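Local coordinates for protein phenylalanyl-tRNA synthetase beta chain (Pyrococcus horikoshii, PDB 2CXI) that belongs, as the N-terminal part of the beta subunit, to the alpha2-beta2 enzyme that joins phenylalanine to tRNA(Phe) at the expense of ATP, at residues P2-S7 with M122-E127; L97-P102 with K194-Y199; E313-I316 with A321-K324; E12-R17 with A255-K260. One frame throughout, in Å; residues are numbered along the deposited sequence.

Contact 1 of 4, residues P2-S7 with M122-E127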
loop_
_atom_site.group_PDB
_atom_site.type_symbol
_atom_site.label_atom_id
_atom_site.label_comp_id
_atom_site.label_asym_id
_atom_site.label_seq_id
_atom_site.Cartn_x
_atom_site.Cartn_y
_atom_site.Cartn_z
ATOM N N PRO A 2 31.806 1.424 34.091
ATOM C CA PRO A 2 32.543 0.526 33.178
ATOM C C PRO A 2 33.655 1.245 32.426
ATOM O O PRO A 2 33.642 2.475 32.348
ATOM C CB PRO A 2 31.474 0.017 32.207
ATOM C CG PRO A 2 30.332 0.947 32.346
ATOM C CD PRO A 2 30.391 1.569 33.709
ATOM N N LYS A 3 34.614 0.473 31.895
ATOM C CA LYS A 3 35.729 1.017 31.143
ATOM C C LYS A 3 35.489 0.953 29.631
ATOM O O LYS A 3 34.809 0.036 29.136
ATOM C CB LYS A 3 37.021 0.263 31.490
ATOM C CG LYS A 3 37.491 0.512 32.945
ATOM C CD LYS A 3 38.798 -0.227 33.259
ATOM C CE LYS A 3 39.063 -0.188 34.752
ATOM N NZ LYS A 3 40.351 -0.894 35.100
ATOM N N PHE A 4 36.048 1.915 28.896
ATOM C CA PHE A 4 35.887 1.907 27.441
ATOM C C PHE A 4 36.982 2.725 26.814
ATOM O O PHE A 4 37.474 3.656 27.416
ATOM C CB PHE A 4 34.511 2.451 27.013
ATOM C CG PHE A 4 34.201 3.841 27.544
ATOM C CD1 PHE A 4 33.816 4.023 28.864
ATOM C CD2 PHE A 4 34.281 4.945 26.718
ATOM C CE1 PHE A 4 33.527 5.309 29.365
ATOM C CE2 PHE A 4 33.964 6.215 27.183
ATOM C CZ PHE A 4 33.593 6.391 28.501
ATOM N N ASP A 5 37.333 2.365 25.590
ATOM C CA ASP A 5 38.369 3.032 24.861
ATOM C C ASP A 5 37.812 4.121 23.957
ATOM O O ASP A 5 36.702 4.003 23.421
ATOM C CB ASP A 5 39.100 2.031 23.994
ATOM C CG ASP A 5 39.799 0.958 24.794
ATOM O OD1 ASP A 5 40.069 1.124 26.017
ATOM O OD2 ASP A 5 40.172 -0.071 24.233
ATOM N N VAL A 6 38.593 5.186 23.805
ATOM C CA VAL A 6 38.245 6.299 22.955
ATOM C C VAL A 6 39.491 6.875 22.272
ATOM O O VAL A 6 40.643 6.759 22.775
ATOM C CB VAL A 6 37.526 7.443 23.718
ATOM C CG1 VAL A 6 36.134 7.001 24.271
ATOM C CG2 VAL A 6 38.384 7.985 24.860
ATOM N N SER A 7 39.245 7.526 21.138
ATOM C CA SER A 7 40.304 8.215 20.454
ATOM C C SER A 7 40.386 9.672 20.852
ATOM O O SER A 7 39.367 10.364 20.897
ATOM C CB SER A 7 40.175 7.992 18.925
ATOM O OG SER A 7 40.630 9.096 18.208
HETATM N N MSE A 122 30.172 3.517 18.294
HETATM C CA MSE A 122 28.780 3.060 18.223
HETATM C C MSE A 122 28.704 1.583 18.608
HETATM O O MSE A 122 27.873 1.206 19.430
HETATM C CB MSE A 122 28.237 3.330 16.816
HETATM C CG MSE A 122 26.750 3.057 16.580
HETATM SE SE MSE A 122 26.313 3.260 14.601
HETATM C CE MSE A 122 27.873 4.337 14.215
ATOM N N ILE A 123 29.597 0.750 18.063
ATOM C CA ILE A 123 29.695 -0.672 18.435
ATOM C C ILE A 123 30.066 -0.940 19.911
ATOM O O ILE A 123 29.471 -1.802 20.567
ATOM C CB ILE A 123 30.677 -1.440 17.474
ATOM C CG1 ILE A 123 30.133 -1.424 16.029
ATOM C CG2 ILE A 123 30.951 -2.864 17.980
ATOM C CD1 ILE A 123 31.010 -2.186 14.964
ATOM N N GLN A 124 31.065 -0.225 20.421
ATOM C CA GLN A 124 31.459 -0.388 21.823
ATOM C C GLN A 124 30.291 0.034 22.756
ATOM O O GLN A 124 30.025 -0.630 23.761
ATOM C CB GLN A 124 32.658 0.485 22.107
ATOM C CG GLN A 124 33.156 0.389 23.510
ATOM C CD GLN A 124 34.455 1.153 23.705
ATOM O OE1 GLN A 124 35.454 0.581 24.143
ATOM N NE2 GLN A 124 34.424 2.454 23.436
ATOM N N LEU A 125 29.608 1.115 22.396
ATOM C CA LEU A 125 28.464 1.606 23.187
ATOM C C LEU A 125 27.320 0.578 23.218
ATOM O O LEU A 125 26.735 0.257 24.273
ATOM C CB LEU A 125 28.002 2.989 22.718
ATOM C CG LEU A 125 26.841 3.617 23.524
ATOM C CD1 LEU A 125 27.213 3.797 24.990
ATOM C CD2 LEU A 125 26.451 4.949 22.884
ATOM N N GLN A 126 27.064 -0.003 22.066
ATOM C CA GLN A 126 26.108 -1.089 21.949
ATOM C C GLN A 126 26.474 -2.237 22.914
ATOM O O GLN A 126 25.633 -2.719 23.683
ATOM C CB GLN A 126 26.055 -1.461 20.454
ATOM C CG GLN A 126 25.520 -2.740 20.067
ATOM C CD GLN A 126 25.500 -2.862 18.536
ATOM O OE1 GLN A 126 24.668 -3.554 18.008
ATOM N NE2 GLN A 126 26.409 -2.166 17.843
ATOM N N GLU A 127 27.746 -2.632 22.938
ATOM C CA GLU A 127 28.184 -3.685 23.834
ATOM C C GLU A 127 28.169 -3.248 25.294
ATOM O O GLU A 127 27.760 -4.015 26.150
ATOM C CB GLU A 127 29.591 -4.177 23.461
ATOM C CG GLU A 127 29.697 -4.753 22.048
ATOM C CD GLU A 127 31.140 -4.955 21.538
ATOM O OE1 GLU A 127 32.139 -4.600 22.237
ATOM O OE2 GLU A 127 31.278 -5.477 20.412
#

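Contact 2 of 4, residues L97-P102 with K194-Y199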
loop_
_atom_site.group_PDB
_atom_site.type_symbol
_atom_site.label_atom_id
_atom_site.label_comp_id
_atom_site.label_asym_id
_atom_site.label_seq_id
_atom_site.Cartn_x
_atom_site.Cartn_y
_atom_site.Cartn_z
ATOM N N LEU A 97 5.467 -12.779 21.196
ATOM C CA LEU A 97 6.766 -12.607 21.890
ATOM C C LEU A 97 6.612 -12.255 23.387
ATOM O O LEU A 97 7.609 -12.094 24.097
ATOM C CB LEU A 97 7.614 -11.555 21.145
ATOM C CG LEU A 97 8.297 -12.041 19.857
ATOM C CD1 LEU A 97 8.961 -10.885 19.123
ATOM C CD2 LEU A 97 9.330 -13.204 20.127
ATOM N N LYS A 98 5.363 -12.099 23.841
ATOM C CA LYS A 98 5.066 -11.547 25.181
ATOM C C LYS A 98 5.808 -12.222 26.325
ATOM O O LYS A 98 6.273 -11.531 27.234
ATOM C CB LYS A 98 3.567 -11.507 25.477
ATOM C CG LYS A 98 3.176 -10.809 26.812
ATOM C CD LYS A 98 3.613 -9.317 26.864
ATOM C CE LYS A 98 3.064 -8.640 28.121
ATOM N NZ LYS A 98 3.660 -7.275 28.401
ATOM N N ASP A 99 5.972 -13.546 26.257
ATOM C CA ASP A 99 6.637 -14.284 27.315
ATOM C C ASP A 99 7.954 -14.833 26.796
ATOM O O ASP A 99 8.525 -15.762 27.365
ATOM C CB ASP A 99 5.715 -15.408 27.839
ATOM C CG ASP A 99 6.157 -15.952 29.197
ATOM O OD1 ASP A 99 6.726 -15.174 30.027
ATOM O OD2 ASP A 99 5.985 -17.162 29.495
ATOM N N ILE A 100 8.469 -14.245 25.708
ATOM C CA ILE A 100 9.741 -14.693 25.139
ATOM C C ILE A 100 10.776 -13.556 25.131
ATOM O O ILE A 100 11.921 -13.729 25.634
ATOM C CB ILE A 100 9.522 -15.288 23.683
ATOM C CG1 ILE A 100 8.523 -16.462 23.718
ATOM C CG2 ILE A 100 10.877 -15.652 23.008
ATOM C CD1 ILE A 100 8.027 -16.938 22.338
ATOM N N ARG A 101 10.389 -12.414 24.552
ATOM C CA ARG A 101 11.213 -11.190 24.604
ATOM C C ARG A 101 10.299 -10.009 24.195
ATOM O O ARG A 101 10.299 -9.583 23.040
ATOM C CB ARG A 101 12.462 -11.318 23.716
ATOM C CG ARG A 101 13.510 -10.196 23.949
ATOM C CD ARG A 101 14.867 -10.433 23.239
ATOM N NE ARG A 101 15.829 -9.401 23.670
ATOM C CZ ARG A 101 16.471 -9.402 24.837
ATOM N NH1 ARG A 101 17.269 -8.377 25.147
ATOM N NH2 ARG A 101 16.333 -10.418 25.710
ATOM N N PRO A 102 9.464 -9.545 25.141
ATOM C CA PRO A 102 8.235 -8.824 24.783
ATOM C C PRO A 102 8.391 -7.496 24.048
ATOM O O PRO A 102 7.573 -7.227 23.158
ATOM C CB PRO A 102 7.530 -8.618 26.143
ATOM C CG PRO A 102 8.626 -8.792 27.190
ATOM C CD PRO A 102 9.571 -9.779 26.596
ATOM N N LYS A 194 16.299 -20.513 24.225
ATOM C CA LYS A 194 16.271 -21.884 23.668
ATOM C C LYS A 194 15.122 -22.797 24.094
ATOM O O LYS A 194 14.729 -23.676 23.323
ATOM C CB LYS A 194 17.614 -22.609 23.842
ATOM C CG LYS A 194 18.018 -22.892 25.294
ATOM C CD LYS A 194 18.599 -24.288 25.394
ATOM C CE LYS A 194 18.992 -24.653 26.826
ATOM N NZ LYS A 194 20.361 -24.131 27.037
ATOM N N ASP A 195 14.582 -22.582 25.295
ATOM C CA ASP A 195 13.512 -23.413 25.859
ATOM C C ASP A 195 12.107 -22.899 25.562
ATOM O O ASP A 195 11.137 -23.521 25.974
ATOM C CB ASP A 195 13.708 -23.571 27.363
ATOM C CG ASP A 195 15.018 -24.287 27.682
ATOM O OD1 ASP A 195 15.169 -25.439 27.207
ATOM O OD2 ASP A 195 15.958 -23.774 28.334
ATOM N N LYS A 196 12.009 -21.797 24.811
ATOM C CA LYS A 196 10.701 -21.265 24.390
ATOM C C LYS A 196 10.238 -21.957 23.116
ATOM O O LYS A 196 11.026 -22.612 22.429
ATOM C CB LYS A 196 10.764 -19.756 24.187
ATOM C CG LYS A 196 11.404 -18.996 25.354
ATOM C CD LYS A 196 10.677 -19.190 26.707
ATOM C CE LYS A 196 9.284 -18.583 26.737
ATOM N NZ LYS A 196 8.717 -18.592 28.138
ATOM N N GLN A 197 8.950 -21.836 22.817
ATOM C CA GLN A 197 8.385 -22.476 21.645
ATOM C C GLN A 197 8.859 -21.813 20.350
ATOM O O GLN A 197 9.025 -22.491 19.339
ATOM C CB GLN A 197 6.870 -22.437 21.737
ATOM C CG GLN A 197 6.174 -23.421 20.840
ATOM C CD GLN A 197 4.702 -23.129 20.733
ATOM O OE1 GLN A 197 4.141 -22.363 21.550
ATOM N NE2 GLN A 197 4.056 -23.723 19.723
ATOM N N PHE A 198 9.063 -20.490 20.393
ATOM C CA PHE A 198 9.472 -19.705 19.216
ATOM C C PHE A 198 10.679 -18.837 19.582
ATOM O O PHE A 198 10.900 -18.547 20.772
ATOM C CB PHE A 198 8.336 -18.811 18.719
ATOM C CG PHE A 198 7.068 -19.555 18.416
ATOM C CD1 PHE A 198 7.032 -20.513 17.401
ATOM C CD2 PHE A 198 5.914 -19.312 19.157
ATOM C CE1 PHE A 198 5.854 -21.237 17.142
ATOM C CE2 PHE A 198 4.716 -20.016 18.898
ATOM C CZ PHE A 198 4.695 -20.978 17.878
ATOM N N TYR A 199 11.482 -18.464 18.585
ATOM C CA TYR A 199 12.598 -17.515 18.836
ATOM C C TYR A 199 12.294 -16.157 18.201
ATOM O O TYR A 199 11.622 -16.099 17.153
ATOM C CB TYR A 199 13.936 -18.053 18.317
ATOM C CG TYR A 199 14.352 -19.411 18.843
ATOM C CD1 TYR A 199 13.944 -19.864 20.109
ATOM C CD2 TYR A 199 15.169 -20.244 18.069
ATOM C CE1 TYR A 199 14.333 -21.106 20.588
ATOM C CE2 TYR A 199 15.578 -21.483 18.544
ATOM C CZ TYR A 199 15.134 -21.912 19.804
ATOM O OH TYR A 199 15.543 -23.125 20.281
HETATM O O HOH W 1 9.319 -16.649 30.055
#

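Contact 3 of 4, residues E313-I316 with A321-K324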
loop_
_atom_site.group_PDB
_atom_site.type_symbol
_atom_site.label_atom_id
_atom_site.label_comp_id
_atom_site.label_asym_id
_atom_site.label_seq_id
_atom_site.Cartn_x
_atom_site.Cartn_y
_atom_site.Cartn_z
ATOM N N GLU A 313 17.365 22.328 32.295
ATOM C CA GLU A 313 16.627 23.566 32.175
ATOM C C GLU A 313 16.119 23.912 33.551
ATOM O O GLU A 313 15.686 23.035 34.291
ATOM C CB GLU A 313 15.455 23.468 31.189
ATOM C CG GLU A 313 14.621 24.741 31.148
ATOM C CD GLU A 313 13.400 24.579 30.275
ATOM O OE1 GLU A 313 13.561 24.601 29.044
ATOM O OE2 GLU A 313 12.296 24.425 30.835
ATOM N N VAL A 314 16.188 25.189 33.907
ATOM C CA VAL A 314 15.890 25.620 35.277
ATOM C C VAL A 314 14.993 26.872 35.226
ATOM O O VAL A 314 15.380 27.882 34.630
ATOM C CB VAL A 314 17.193 26.012 36.064
ATOM C CG1 VAL A 314 16.838 26.425 37.488
ATOM C CG2 VAL A 314 18.250 24.889 36.046
ATOM N N GLU A 315 13.817 26.760 35.840
ATOM C CA GLU A 315 12.866 27.855 36.005
ATOM C C GLU A 315 12.604 28.021 37.499
ATOM O O GLU A 315 12.023 27.143 38.123
ATOM C CB GLU A 315 11.544 27.556 35.267
ATOM C CG GLU A 315 10.343 28.297 35.862
ATOM C CD GLU A 315 9.090 28.235 34.989
ATOM O OE1 GLU A 315 8.147 27.452 35.320
ATOM O OE2 GLU A 315 9.054 28.977 33.970
ATOM N N ILE A 316 13.036 29.149 38.053
ATOM C CA ILE A 316 12.861 29.401 39.482
ATOM C C ILE A 316 11.703 30.354 39.712
ATOM O O ILE A 316 11.677 31.444 39.139
ATOM C CB ILE A 316 14.126 30.001 40.112
ATOM C CG1 ILE A 316 15.329 29.052 39.969
ATOM C CG2 ILE A 316 13.848 30.347 41.607
ATOM C CD1 ILE A 316 16.654 29.783 40.191
ATOM N N ALA A 321 12.711 25.400 42.120
ATOM C CA ALA A 321 13.193 25.218 40.769
ATOM C C ALA A 321 12.382 24.120 40.077
ATOM O O ALA A 321 12.350 22.967 40.520
ATOM C CB ALA A 321 14.685 24.904 40.784
ATOM N N LYS A 322 11.690 24.507 39.011
ATOM C CA LYS A 322 11.102 23.529 38.090
ATOM C C LYS A 322 12.184 23.158 37.053
ATOM O O LYS A 322 12.684 24.014 36.327
ATOM C CB LYS A 322 9.863 24.116 37.413
ATOM C CG LYS A 322 8.617 24.199 38.315
ATOM C CD LYS A 322 7.374 24.656 37.480
ATOM C CE LYS A 322 6.099 23.980 37.979
ATOM N NZ LYS A 322 5.136 23.613 36.848
ATOM N N LEU A 323 12.555 21.885 37.016
ATOM C CA LEU A 323 13.704 21.434 36.198
ATOM C C LEU A 323 13.229 20.571 35.048
ATOM O O LEU A 323 12.263 19.840 35.204
ATOM C CB LEU A 323 14.645 20.569 37.038
ATOM C CG LEU A 323 15.117 21.198 38.353
ATOM C CD1 LEU A 323 15.900 20.137 39.174
ATOM C CD2 LEU A 323 15.953 22.436 38.041
ATOM N N LYS A 324 13.929 20.662 33.922
ATOM C CA LYS A 324 13.830 19.653 32.880
ATOM C C LYS A 324 15.247 19.088 32.670
ATOM O O LYS A 324 16.213 19.816 32.782
ATOM C CB LYS A 324 13.292 20.250 31.573
ATOM C CG LYS A 324 11.813 20.649 31.667
ATOM C CD LYS A 324 11.315 21.157 30.369
ATOM C CE LYS A 324 9.867 21.604 30.556
ATOM N NZ LYS A 324 9.501 22.458 29.413
HETATM O O HOH W 2 11.648 23.893 33.740
#

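Contact 4 of 4, residues E12-R17 with A255-K260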
loop_
_atom_site.group_PDB
_atom_site.type_symbol
_atom_site.label_atom_id
_atom_site.label_comp_id
_atom_site.label_asym_id
_atom_site.label_seq_id
_atom_site.Cartn_x
_atom_site.Cartn_y
_atom_site.Cartn_z
ATOM N N GLU A 12 38.207 15.357 20.619
ATOM C CA GLU A 12 38.497 16.737 20.267
ATOM C C GLU A 12 37.664 17.271 19.075
ATOM O O GLU A 12 37.239 18.428 19.119
ATOM C CB GLU A 12 40.018 16.935 20.065
ATOM C CG GLU A 12 40.718 16.715 21.419
ATOM C CD GLU A 12 42.234 16.749 21.402
ATOM O OE1 GLU A 12 42.860 16.544 20.327
ATOM O OE2 GLU A 12 42.805 16.999 22.509
ATOM N N ARG A 13 37.427 16.458 18.052
ATOM C CA ARG A 13 36.500 16.883 16.967
ATOM C C ARG A 13 35.093 17.078 17.512
ATOM O O ARG A 13 34.422 18.032 17.128
ATOM C CB ARG A 13 36.545 15.958 15.737
ATOM C CG ARG A 13 36.080 14.516 15.923
ATOM C CD ARG A 13 35.698 13.790 14.623
ATOM N NE ARG A 13 35.463 12.372 14.835
ATOM C CZ ARG A 13 35.451 11.470 13.852
ATOM N NH1 ARG A 13 35.651 11.847 12.584
ATOM N NH2 ARG A 13 35.236 10.193 14.125
ATOM N N LEU A 14 34.675 16.232 18.460
ATOM C CA LEU A 14 33.359 16.351 19.074
ATOM C C LEU A 14 33.217 17.595 19.980
ATOM O O LEU A 14 32.225 18.341 19.921
ATOM C CB LEU A 14 33.004 15.043 19.822
ATOM C CG LEU A 14 32.752 13.790 18.972
ATOM C CD1 LEU A 14 32.774 12.558 19.891
ATOM C CD2 LEU A 14 31.400 13.924 18.210
ATOM N N ILE A 15 34.233 17.848 20.813
ATOM C CA ILE A 15 34.224 19.028 21.672
ATOM C C ILE A 15 34.507 20.261 20.835
ATOM O O ILE A 15 34.006 21.324 21.142
ATOM C CB ILE A 15 35.361 18.906 22.755
ATOM C CG1 ILE A 15 35.011 17.733 23.725
ATOM C CG2 ILE A 15 35.531 20.231 23.468
ATOM C CD1 ILE A 15 36.228 17.147 24.429
ATOM N N GLY A 16 35.347 20.100 19.818
ATOM C CA GLY A 16 35.614 21.161 18.827
ATOM C C GLY A 16 36.950 21.873 19.075
ATOM O O GLY A 16 37.276 22.831 18.379
ATOM N N ARG A 17 37.714 21.411 20.078
ATOM C CA ARG A 17 38.938 22.122 20.556
ATOM C C ARG A 17 39.915 21.033 20.902
ATOM O O ARG A 17 39.461 19.955 21.272
ATOM C CB ARG A 17 38.585 22.685 21.929
ATOM C CG ARG A 17 38.844 24.038 22.144
ATOM C CD ARG A 17 38.100 24.526 23.362
ATOM N NE ARG A 17 36.904 25.206 22.916
ATOM C CZ ARG A 17 36.403 26.265 23.505
ATOM N NH1 ARG A 17 36.994 26.762 24.601
ATOM N NH2 ARG A 17 35.292 26.803 23.023
ATOM N N ALA A 255 23.247 11.825 17.345
ATOM C CA ALA A 255 22.980 13.254 17.128
ATOM C C ALA A 255 24.244 14.125 17.331
ATOM O O ALA A 255 24.433 15.147 16.645
ATOM C CB ALA A 255 21.841 13.735 17.999
ATOM N N GLU A 256 25.121 13.703 18.246
ATOM C CA GLU A 256 26.404 14.442 18.461
ATOM C C GLU A 256 27.336 14.382 17.268
ATOM O O GLU A 256 28.261 15.207 17.153
ATOM C CB GLU A 256 27.182 13.917 19.685
ATOM C CG GLU A 256 26.531 14.231 21.027
ATOM C CD GLU A 256 26.487 15.712 21.370
ATOM O OE1 GLU A 256 27.504 16.438 21.262
ATOM O OE2 GLU A 256 25.401 16.150 21.727
ATOM N N ARG A 257 27.130 13.391 16.407
ATOM C CA ARG A 257 27.842 13.242 15.138
ATOM C C ARG A 257 27.046 13.834 13.943
ATOM O O ARG A 257 27.334 13.519 12.780
ATOM C CB ARG A 257 28.124 11.736 14.881
ATOM C CG ARG A 257 28.794 11.048 16.094
ATOM C CD ARG A 257 29.678 9.911 15.714
ATOM N NE ARG A 257 30.483 9.363 16.819
ATOM C CZ ARG A 257 31.725 9.732 17.116
ATOM N NH1 ARG A 257 32.333 9.150 18.130
ATOM N NH2 ARG A 257 32.339 10.694 16.443
ATOM N N GLY A 258 26.042 14.666 14.220
ATOM C CA GLY A 258 25.312 15.327 13.135
ATOM C C GLY A 258 24.123 14.511 12.636
ATOM O O GLY A 258 23.403 14.952 11.726
ATOM N N GLY A 259 23.892 13.330 13.225
ATOM C CA GLY A 259 22.722 12.506 12.858
ATOM C C GLY A 259 21.381 13.194 13.075
ATOM O O GLY A 259 21.156 13.889 14.081
ATOM N N LYS A 260 20.460 12.989 12.144
ATOM C CA LYS A 260 19.089 13.532 12.271
ATOM C C LYS A 260 18.161 12.402 12.711
ATOM O O LYS A 260 18.050 11.393 12.031
ATOM C CB LYS A 260 18.661 14.229 10.954
ATOM C CG LYS A 260 19.663 15.398 10.611
ATOM C CD LYS A 260 19.350 16.087 9.284
ATOM C CE LYS A 260 20.376 17.223 9.012
ATOM N NZ LYS A 260 20.666 17.336 7.521
#

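Contact 1 of 4, residues P2-S7 with M122-E127
Strand 3-7, an outermost strand of the small antiparallel sheet at the N-terminus, is gripped on its backbone by Gln124 of helix 116-133, which belongs to the B3/4 editing region. The Gln124 amide reads a single residue, Asp5, through both of its polar atoms. Its NE2 donates to Asp5 O at 2.8 Å, with an N-H...O angle of 166°; the bond lies in the carbonyl plane, on a lone pair. Asp5 N gives its hydrogen to Gln124 OE1 at 3.0 Å, tilted 25° from that carbonyl's plane. Two bonds to one residue fix the rotation of the amide. The chain reaches this far because CG stands anti to the Gln124 backbone N (chi1 -179°) and the rest stays extended. Phe4 crosses the Gln124 side chain at about a right angle: its CB is 3.6 Å from Gln124 OE1, while NE2 sits at the edge of the Phe4 ring, whose plane is perpendicular to the amide. Asp5 O also accepts from Gln121, one turn earlier on the same helix, and the Asp5 carboxylate pairs with Lys48. The strand is thus held between strand 44-51, which it joins by backbone bonds, and helix 116-133, whose Met122 and Leu125 pack on helix 240-255.

Contact 2 of 4, residues L97-P102 with K194-Y199
Charge and polarity meet at the ammonium group of Lys196, which comes up to Asp99 with two weak bonds. Its NZ lies 2.9 Å from Asp99 O and 3.4 Å from Asp99 OD2, the second being part of a salt bridge; backbone and carboxylate of one residue both face the same cation. A water adds a separate bridge: it accepts from Lys196 NZ at 2.8 Å and donates weakly to Asp99 OD1. The lysine is folded to get there, with bends at chi2 (-59°) and chi3 (-67°) that turn its end toward the 97-102 loop.

Both segments are loops beside strands of the large mixed sheet. Residues 97-102 link strand 84-93 to strand 103-110, with Leu97 O taking hydrogen bonds from Ile100 N and Arg101 N, whereas 194-199, within the B3/4 domain, leads into strand 199-204.

The apolar share falls to Ile100, whose side chain slides past that of Lys196 in the opposite direction, Ile100 CG1 to Lys196 CE at 3.8 Å. Beyond it, Ile100 CD1 is 4.1 Å from Phe198 CB and lies near the ring plane at the edge of Phe198. The same methyl is 3.6 Å from Phe198 O, a carbonyl that the contact buries and that has no polar partner in the model. Ile100 also touches Pro200, while Lys161 donates to Lys196 O.

Contact 3 of 4, residues E313-I316 with A321-K324
Lys324 and Glu313 run side by side, pointing the same way, as a hydrogen-bonded pair across two antiparallel strands. Followed outward, Lys324 begins with CB at 3.9 Å from Glu313 CB. Its CG, placed beside the backbone N by a chi1 of -70°, is at the same distance from Glu313 OE2. The closest approach of the side chain comes at CD, 3.4 Å from Glu313 OE2 and also near Glu313 CD. CE continues past OE2, and Lys324 NZ ends 3.7 Å from Glu313 OE2, a long salt bridge. The carboxylate oxygen therefore rides along the lysine's methylenes as well as facing its charge. A water donates to both Glu313 OE2 and Lys322 O, giving that oxygen a second polar partner.

These strands form the beta hairpin 313-317/320-325 of the B5 domain, and their segments run antiparallel at 163°. Glu313 and Lys324 exchange two backbone bonds, Glu313 N to Lys324 O at 2.8 Å and Lys324 N to Glu313 O at 3.0 Å; Glu315 and Lys322 make the other reciprocal pair. On the face shared by these charged residues, Glu315 OE1 lies against Lys322 CD at 3.6 Å.

The reverse face is apolar and comes from the non-hydrogen-bonded pairs. Val314 CG2 meets Leu323 CD2 at 3.9 Å, and the methyl of Ala321 touches both Val314 CG1 and Ile316 CG1. Leu307 of helix 300-309 covers Val314 and Leu323, and strand 281-286 bonds to the far edge of 320-325. The Leu323 side chain is about 8 Å from that of Asp341, a predicted magnesium ligand.

Contact 4 of 4, residues E12-R17 with A255-K260
Leu14 takes a chi1 of -68°, with CG beside its backbone N, and Arg257 a chi1 of -51° with its chain extended from CG to NE; together these settings carry the guanidinium of Arg257 across to the leucine methyls. Leu14 CD1 is 3.9 Å from Arg257 NH1, and Leu14 CD2 is 3.8 Å from Arg257 NH2, the side chains crossing at a slant. CD2 of Leu14 also rests 3.6 Å from Glu256 O, so the isobutyl group is in touch with the backbone of the turn as well. Arg13 brings its NH2 to 3.7 Å from Arg257 NH2, with the guanidinium planes 67° apart. Acidic neighbours probably offset the like charges: Asp10 pairs with both arginines, Asp115 with Arg13 and Glu63 with Arg257. No hydrogen bond joins the two segments directly. Helix 240-255 ends in a Schellman motif, with Gly259 N bonded to Leu254 O; its C-prime residue Gly258, with positive phi, closes a type I turn from Ala255, Gly258 N bonding to Ala255 O at 2.9 Å. The C-terminal end of helix 8-15 thus meets that of helix 240-255, with Ala66 of helix 62-72 against Leu14 and helix 116-133 touching both arginines.

Contacts 1 and 4 both tie the N-terminal strand and helix, which follow each other in the chain, to helices of the B3/4 region, and their centres are 16 Å apart. Contacts 1, 2 and 3 are partly buried; contact 4 lies at the surface. Contact 1 works through straight amide-to-backbone bonds, contact 4 through a leucine against one arginine, with a second arginine close by, their charges met by outside acids. Contact 2, on the opposite side of the chain's centre from contact 4, joins two loops by a weak salt bridge and a weak bond to a backbone carbonyl, over an apolar patch. Contact 3 alone is regular sheet pairing, within the separate B5 hairpin, about 43 Å between centres from contact 2.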